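Local atomic coordinates of OXA-46 oxacillinase (Pseudomonas aeruginosa, PDB entry 3IF6), a protein that probably hydrolyses beta-lactam antibiotics to substituted beta-amino acids as a class D serine beta-lactamase. Residues Q109-D112 with L113-M117; A137-Y140 with L141-D145; D244-F247 with K248-A251. All blocks are in the same frame, centred on the assembly; numbering follows the deposited sequence.

Contact 1 of 3, residues Q109-D112 with L113-M117. With EDO (1,2-ethanediol), chain K.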
loop_
_atom_site.group_PDB
_atom_site.type_symbol
_atom_site.label_atom_id
_atom_site.label_comp_id
_atom_site.label_asym_id
_atom_site.label_seq_id
_atom_site.Cartn_x
_atom_site.Cartn_y
_atom_site.Cartn_z
ATOM N N GLN B 109 24.312 2.219 -0.612
ATOM C CA GLN B 109 23.047 2.932 -0.522
ATOM C C GLN B 109 22.407 2.713 0.839
ATOM O O GLN B 109 22.565 1.652 1.456
ATOM C CB GLN B 109 22.098 2.474 -1.619
ATOM C CG GLN B 109 22.496 2.911 -3.035
ATOM C CD GLN B 109 22.320 1.803 -4.067
ATOM O OE1 GLN B 109 23.282 1.400 -4.724
ATOM N NE2 GLN B 109 21.093 1.302 -4.209
ATOM N N ASP B 110 21.737 3.768 1.298
ATOM C CA ASP B 110 20.878 3.802 2.465
ATOM C C ASP B 110 19.774 2.762 2.293
ATOM O O ASP B 110 19.154 2.674 1.235
ATOM C CB ASP B 110 20.228 5.212 2.603
ATOM C CG ASP B 110 21.195 6.316 3.185
ATOM O OD1 ASP B 110 22.168 6.036 3.956
ATOM O OD2 ASP B 110 20.927 7.510 2.876
ATOM N N GLN B 111 19.545 1.972 3.334
ATOM C CA GLN B 111 18.481 0.987 3.336
ATOM C C GLN B 111 17.469 1.432 4.357
ATOM O O GLN B 111 17.787 2.104 5.339
ATOM C CB GLN B 111 18.989 -0.439 3.654
ATOM C CG GLN B 111 20.067 -1.020 2.677
ATOM C CD GLN B 111 19.642 -1.059 1.223
ATOM O OE1 GLN B 111 18.511 -1.419 0.921
ATOM N NE2 GLN B 111 20.555 -0.681 0.300
ATOM N N ASP B 112 16.224 1.096 4.096
ATOM C CA ASP B 112 15.181 1.302 5.072
ATOM C C ASP B 112 14.329 0.060 4.920
ATOM O O ASP B 112 14.633 -0.785 4.062
ATOM C CB ASP B 112 14.391 2.589 4.775
ATOM C CG ASP B 112 13.778 2.612 3.364
ATOM O OD1 ASP B 112 13.749 1.589 2.658
ATOM O OD2 ASP B 112 13.281 3.667 2.966
ATOM N N LEU B 113 13.286 -0.030 5.729
ATOM C CA LEU B 113 12.334 -1.137 5.724
ATOM C C LEU B 113 11.799 -1.525 4.357
ATOM O O LEU B 113 11.606 -2.709 4.091
ATOM C CB LEU B 113 11.171 -0.819 6.673
ATOM C CG LEU B 113 11.062 -1.593 7.981
ATOM C CD1 LEU B 113 12.362 -2.265 8.395
ATOM C CD2 LEU B 113 10.511 -0.725 9.066
ATOM N N ARG B 114 11.620 -0.526 3.495
ATOM C CA ARG B 114 11.076 -0.685 2.158
ATOM C C ARG B 114 12.003 -1.331 1.142
ATOM O O ARG B 114 11.595 -2.235 0.434
ATOM C CB ARG B 114 10.773 0.695 1.611
ATOM C CG ARG B 114 9.994 0.698 0.330
ATOM C CD ARG B 114 8.650 1.199 0.652
ATOM N NE ARG B 114 7.686 0.245 0.207
ATOM C CZ ARG B 114 6.431 0.196 0.642
ATOM N NH1 ARG B 114 5.986 1.060 1.572
ATOM N NH2 ARG B 114 5.637 -0.752 0.124
ATOM N N SER B 115 13.221 -0.794 1.012
ATOM C CA SER B 115 14.250 -1.363 0.140
ATOM C C SER B 115 14.630 -2.784 0.601
ATOM O O SER B 115 14.823 -3.677 -0.243
ATOM C CB SER B 115 15.482 -0.471 0.108
ATOM O OG SER B 115 15.991 -0.351 1.407
ATOM N N ALA B 116 14.706 -2.952 1.930
ATOM C CA ALA B 116 14.965 -4.238 2.612
ATOM C C ALA B 116 13.918 -5.329 2.325
ATOM O O ALA B 116 14.270 -6.513 2.216
ATOM C CB ALA B 116 15.113 -4.037 4.143
ATOM N N MET B 117 12.654 -4.919 2.205
ATOM C CA MET B 117 11.541 -5.824 1.925
ATOM C C MET B 117 11.549 -6.202 0.471
ATOM O O MET B 117 11.202 -7.318 0.129
ATOM C CB MET B 117 10.214 -5.178 2.269
ATOM C CG MET B 117 8.992 -6.055 2.012
ATOM S SD MET B 117 8.842 -7.436 3.158
ATOM C CE MET B 117 8.064 -6.698 4.585
HETATM C C1 EDO K . 16.293 6.293 3.044
HETATM O O1 EDO K . 15.768 5.714 4.252
HETATM C C2 EDO K . 16.514 5.202 2.010
HETATM O O2 EDO K . 16.584 5.801 0.718
#

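Contact 2 of 3, residues A137-Y140 with L141-D145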
loop_
_atom_site.group_PDB
_atom_site.type_symbol
_atom_site.label_atom_id
_atom_site.label_comp_id
_atom_site.label_asym_id
_atom_site.label_seq_id
_atom_site.Cartn_x
_atom_site.Cartn_y
_atom_site.Cartn_z
ATOM N N ALA B 137 12.474 -14.258 19.970
ATOM C CA ALA B 137 12.156 -14.841 18.662
ATOM C C ALA B 137 11.346 -16.129 18.804
ATOM O O ALA B 137 10.347 -16.322 18.101
ATOM C CB ALA B 137 13.434 -15.076 17.852
ATOM N N ARG B 138 11.781 -16.995 19.726
ATOM C CA ARG B 138 11.076 -18.231 20.059
ATOM C C ARG B 138 9.679 -17.937 20.578
ATOM O O ARG B 138 8.723 -18.607 20.215
ATOM C CB ARG B 138 11.880 -19.033 21.090
ATOM C CG ARG B 138 13.209 -19.574 20.574
ATOM C CD ARG B 138 13.830 -20.596 21.552
ATOM N NE ARG B 138 15.030 -21.264 21.030
ATOM C CZ ARG B 138 15.009 -22.313 20.210
ATOM N NH1 ARG B 138 13.855 -22.829 19.808
ATOM N NH2 ARG B 138 16.151 -22.845 19.783
ATOM N N ARG B 139 9.579 -16.911 21.417
ATOM C CA ARG B 139 8.324 -16.475 22.033
ATOM C C ARG B 139 7.336 -15.968 20.977
ATOM O O ARG B 139 6.163 -16.358 20.968
ATOM C CB ARG B 139 8.610 -15.402 23.108
ATOM C CG ARG B 139 7.530 -15.228 24.191
ATOM C CD ARG B 139 7.561 -13.800 24.828
ATOM N NE ARG B 139 7.049 -12.774 23.892
ATOM C CZ ARG B 139 6.917 -11.469 24.158
ATOM N NH1 ARG B 139 7.260 -10.975 25.343
ATOM N NH2 ARG B 139 6.450 -10.651 23.225
ATOM N N TYR B 140 7.836 -15.119 20.082
ATOM C CA TYR B 140 7.088 -14.614 18.927
ATOM C C TYR B 140 6.530 -15.679 17.976
ATOM O O TYR B 140 5.395 -15.579 17.537
ATOM C CB TYR B 140 7.983 -13.704 18.098
ATOM C CG TYR B 140 8.245 -12.314 18.639
ATOM C CD1 TYR B 140 7.204 -11.509 19.123
ATOM C CD2 TYR B 140 9.530 -11.785 18.594
ATOM C CE1 TYR B 140 7.459 -10.214 19.591
ATOM C CE2 TYR B 140 9.798 -10.520 19.051
ATOM C CZ TYR B 140 8.769 -9.737 19.548
ATOM O OH TYR B 140 9.075 -8.484 19.988
ATOM N N LEU B 141 7.339 -16.668 17.612
ATOM C CA LEU B 141 6.907 -17.737 16.712
ATOM C C LEU B 141 5.806 -18.590 17.333
ATOM O O LEU B 141 4.930 -19.128 16.628
ATOM C CB LEU B 141 8.091 -18.617 16.374
ATOM C CG LEU B 141 9.135 -18.001 15.443
ATOM C CD1 LEU B 141 10.502 -18.738 15.584
ATOM C CD2 LEU B 141 8.628 -17.970 14.003
ATOM N N LYS B 142 5.882 -18.710 18.662
ATOM C CA LYS B 142 4.862 -19.361 19.472
ATOM C C LYS B 142 3.573 -18.564 19.387
ATOM O O LYS B 142 2.530 -19.096 19.007
ATOM C CB LYS B 142 5.347 -19.468 20.930
ATOM C CG LYS B 142 6.051 -20.763 21.283
ATOM C CD LYS B 142 5.113 -21.656 22.073
ATOM C CE LYS B 142 5.293 -23.133 21.702
ATOM N NZ LYS B 142 4.740 -24.065 22.753
ATOM N N GLN B 143 3.661 -17.275 19.715
ATOM C CA GLN B 143 2.514 -16.363 19.641
ATOM C C GLN B 143 1.838 -16.310 18.267
ATOM O O GLN B 143 0.613 -16.191 18.185
ATOM C CB GLN B 143 2.922 -14.942 20.054
ATOM C CG GLN B 143 3.137 -14.716 21.547
ATOM C CD GLN B 143 3.803 -13.386 21.809
ATOM O OE1 GLN B 143 4.893 -13.323 22.368
ATOM N NE2 GLN B 143 3.161 -12.311 21.374
ATOM N N ILE B 144 2.619 -16.378 17.192
ATOM C CA ILE B 144 2.032 -16.303 15.843
ATOM C C ILE B 144 1.797 -17.689 15.230
ATOM O O ILE B 144 1.285 -17.810 14.097
ATOM C CB ILE B 144 2.818 -15.335 14.881
ATOM C CG1 ILE B 144 4.177 -15.919 14.456
ATOM C CG2 ILE B 144 2.949 -13.937 15.513
ATOM C CD1 ILE B 144 4.788 -15.273 13.211
ATOM N N ASP B 145 2.292 -18.736 15.879
ATOM C CA ASP B 145 2.051 -20.132 15.466
ATOM C C ASP B 145 2.394 -20.402 13.996
ATOM O O ASP B 145 1.699 -21.103 13.297
ATOM C CB ASP B 145 0.611 -20.542 15.806
ATOM C CG ASP B 145 0.424 -22.024 15.874
ATOM O OD1 ASP B 145 1.372 -22.713 16.229
ATOM O OD2 ASP B 145 -0.667 -22.497 15.563
#

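Contact 3 of 3, residues D244-F247 with K248-A251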
loop_
_atom_site.group_PDB
_atom_site.type_symbol
_atom_site.label_atom_id
_atom_site.label_comp_id
_atom_site.label_asym_id
_atom_site.label_seq_id
_atom_site.Cartn_x
_atom_site.Cartn_y
_atom_site.Cartn_z
ATOM N N ASP B 244 17.095 -19.545 -13.127
ATOM C CA ASP B 244 16.292 -19.692 -14.356
ATOM C C ASP B 244 14.853 -20.147 -14.180
ATOM O O ASP B 244 14.027 -19.874 -15.053
ATOM C CB ASP B 244 16.977 -20.635 -15.335
ATOM C CG ASP B 244 18.297 -20.119 -15.810
ATOM O OD1 ASP B 244 18.682 -18.962 -15.561
ATOM O OD2 ASP B 244 18.955 -20.891 -16.460
ATOM N N ASP B 245 14.544 -20.826 -13.073
ATOM C CA ASP B 245 13.172 -21.182 -12.767
ATOM C C ASP B 245 12.350 -20.089 -12.082
ATOM O O ASP B 245 11.126 -20.212 -11.950
ATOM C CB ASP B 245 13.130 -22.417 -11.895
ATOM C CG ASP B 245 13.313 -23.659 -12.675
ATOM O OD1 ASP B 245 13.272 -23.612 -13.899
ATOM O OD2 ASP B 245 13.537 -24.696 -12.079
ATOM N N LEU B 246 13.016 -19.025 -11.652
ATOM C CA LEU B 246 12.450 -18.124 -10.658
ATOM C C LEU B 246 11.248 -17.359 -11.194
ATOM O O LEU B 246 10.325 -17.077 -10.448
ATOM C CB LEU B 246 13.547 -17.204 -10.097
ATOM C CG LEU B 246 14.160 -17.444 -8.689
ATOM C CD1 LEU B 246 14.256 -18.903 -8.205
ATOM C CD2 LEU B 246 15.495 -16.679 -8.467
ATOM N N PHE B 247 11.242 -17.064 -12.490
ATOM C CA PHE B 247 10.125 -16.374 -13.131
ATOM C C PHE B 247 8.808 -17.165 -13.054
ATOM O O PHE B 247 7.740 -16.596 -13.192
ATOM C CB PHE B 247 10.460 -16.057 -14.588
ATOM C CG PHE B 247 10.365 -17.262 -15.504
ATOM C CD1 PHE B 247 9.165 -17.582 -16.139
ATOM C CD2 PHE B 247 11.458 -18.082 -15.720
ATOM C CE1 PHE B 247 9.073 -18.667 -16.972
ATOM C CE2 PHE B 247 11.356 -19.182 -16.557
ATOM C CZ PHE B 247 10.161 -19.473 -17.171
ATOM N N LYS B 248 8.889 -18.466 -12.810
ATOM C CA LYS B 248 7.711 -19.340 -12.781
ATOM C C LYS B 248 6.924 -19.180 -11.484
ATOM O O LYS B 248 5.764 -19.532 -11.411
ATOM C CB LYS B 248 8.152 -20.808 -12.907
ATOM C CG LYS B 248 8.802 -21.187 -14.218
ATOM C CD LYS B 248 9.283 -22.616 -14.172
ATOM C CE LYS B 248 10.259 -22.855 -15.324
ATOM N NZ LYS B 248 10.610 -24.327 -15.354
ATOM N N ARG B 249 7.553 -18.676 -10.437
ATOM C CA ARG B 249 6.815 -18.496 -9.214
ATOM C C ARG B 249 5.624 -17.596 -9.488
ATOM O O ARG B 249 4.479 -18.033 -9.327
ATOM C CB ARG B 249 7.695 -17.950 -8.097
ATOM C CG ARG B 249 8.830 -18.884 -7.710
ATOM C CD ARG B 249 9.766 -18.144 -6.814
ATOM N NE ARG B 249 10.310 -17.012 -7.544
ATOM C CZ ARG B 249 11.136 -16.116 -7.028
ATOM N NH1 ARG B 249 11.502 -16.217 -5.764
ATOM N NH2 ARG B 249 11.578 -15.130 -7.783
ATOM N N GLU B 250 5.895 -16.363 -9.930
ATOM C CA GLU B 250 4.835 -15.396 -10.253
ATOM C C GLU B 250 4.058 -15.783 -11.498
ATOM O O GLU B 250 2.898 -15.413 -11.641
ATOM C CB GLU B 250 5.391 -13.967 -10.401
ATOM C CG GLU B 250 5.575 -13.216 -9.072
ATOM C CD GLU B 250 6.654 -12.116 -9.097
ATOM O OE1 GLU B 250 6.299 -10.924 -9.073
ATOM O OE2 GLU B 250 7.872 -12.445 -9.122
ATOM N N ALA B 251 4.684 -16.493 -12.424
ATOM C CA ALA B 251 4.011 -16.701 -13.700
ATOM C C ALA B 251 2.895 -17.753 -13.619
ATOM O O ALA B 251 1.850 -17.598 -14.254
ATOM C CB ALA B 251 5.003 -17.015 -14.814
HETATM O O HOH W 1 11.312 -25.926 -13.005
HETATM O O HOH W 2 8.283 -15.005 -9.690
HETATM O O HOH W 3 10.974 -13.952 -10.140
#

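Contact 1 of 3, residues Q109-D112 with L113-M117
Asp-112 and Ser-115 meet in an N-cap, the motif that opens helix 113-118. Asp-112 OD1 accepts from Ser-115 N at 2.9 Å, almost straight at 175°, tying up an amide that has no helical carbonyl ahead of it. Chi1 of 57° sets the carboxylate between the backbone N and carbonyl carbon of Asp-112, from where OD1 reaches the first turn. The backbone takes up the helix at once: Ala-116 N binds Asp-112 O at 3.0 Å. The Ser-115 hydroxyl lies within reach of both this carbonyl and Gln-111 OE1, 2.8 Å from OG, and which takes its proton is not settled. A bend at chi2 brings the glutamine amide there, its NE2 reaching back to Gln-109 O at 3.3 Å. Leu-113 packs on Phe-128 of helix 122-144 and Leu-196, while Arg-114 pairs with Asp-195. Ala-116 O accepts from Lys-75, the lysine of the family's Ser-X-X-Lys motif, placing the turn near the probable active site, the side chain of Ala-116 about 10 Å from that of Ser-72, the predicted acyl-ester serine. An ethanediol, probably from the crystallisation liquor, lies by the cap, O1 3.5 Å from Asp-112 OD2 in a weak hydrogen bond.

Contact 2 of 3, residues A137-Y140 with L141-D145
Tyr-140 and Ile-144 mark the tight face of this last stretch of helix 122-144, where Ile-144 N binds Tyr-140 O at 2.9 Å and Ile-144 CG1 lies 3.3 Å from the same oxygen. Leu-141, one step round, lays its CG against Ala-137 O at 3.4 Å while its own N donates to that carbonyl. These apolar groups face helix 75-84: Leu-141 and Ile-144 both rest on Phe-81, with which the Tyr-140 ring stacks, and the tyrosine hydroxyl binds Asp-84. The solvent side is looser. There Lys-142 leads its amine away, and Arg-139 meets Gln-143, NE to OE1 at 2.7 Å. The bond is short but weak, its N-H...O angle only 125°, and the guanidinium and amide planes stand 44° apart. A bend at chi3 of 72° turns NE toward Gln-143, one turn further on, whereas the glutamine runs extended to meet it. Beneath them Gln-143 N keeps a sound helical bond to Arg-139 O at 2.9 Å. Since the glutamine amide is neutral, its oxygen gives Arg-139 a polar partner without cancelling its charge, and the link is probably a modest one.

Contact 3 of 3, residues D244-F247 with K248-A251
The opening turn of the C-terminal helix 247-259 is built from Asp-245, Leu-246 and Phe-247 meeting Lys-248, Arg-249 and Ala-251. Lys-248 is held at both ends by one aspartate: its N donates to Asp-245 O at 3.0 Å, and its NZ forms a salt bridge with Asp-245 OD1 at 3.1 Å, arriving from above the carboxylate plane. A water bridges the pair, accepting from NZ and donating weakly to Asp-245 OD2. The lysine also binds Leu-38 O, and Asp-245 OD2 accepts from Asn-241 N, so this ion pair stitches the helix start to neighbouring loops. The extended lysine chain passes over one face of the Phe-247 ring, its CG making a CH-pi contact 3.8 Å from the centroid. A chi1 of 77° sets the ring between the backbone N and carbonyl carbon of Phe-247, beside Lys-248. Ala-251 N closes the turn on Phe-247 O at 3.2 Å.

On another side, Leu-246 O receives two donors from Arg-249. NE comes in the carbonyl plane on a lone pair, at 2.9 Å, while N approaches from above that plane at 3.2 Å. Leu-246 CG lies over a face of the guanidinium, 3.6 Å from NH2. Here the helix meets the Lys-Thr-Gly strand of the serine beta-lactamase fold, 206-213: Arg-249 gives NH1 to Gly-212 O. NH1 also binds a tartrate, probably from the crystallisation liquor, consistent with the substrate-carboxylate site that an arginine at this place forms in class D enzymes. Two waters extend the network. One accepts from Arg-249 NH2 at the guanidinium edge and gives Leu-246 O only a weak bond; the other donates to Leu-246 O, accepts from Glu-250 N and donates to Glu-250 OE2 at 2.7 Å, while Glu-250 OE1 forms a salt bridge with a basic side chain of another protein chain.

All three contacts are local and partly buried, lying about 15 to 17 Å (centre to centre) from the middle of the chain. Contacts 1 and 2 belong to successive helices, and both lean on helix 75-84, but one starts a helix with a carboxylate cap and the other ends one with ordinary backbone bonds, apolar packing and a weak surface pairing. Contact 3 lies across the chain's centre from contact 2, about 31 Å between centres, where the C-terminal helix packs on the mixed sheet. Of the three, it alone has a salt bridge between its segments. Contact 1 comes near the probable active site by the bond of Ala-116 O to Lys-75, contact 3 by Arg-249 itself; contact 2 lies away from it.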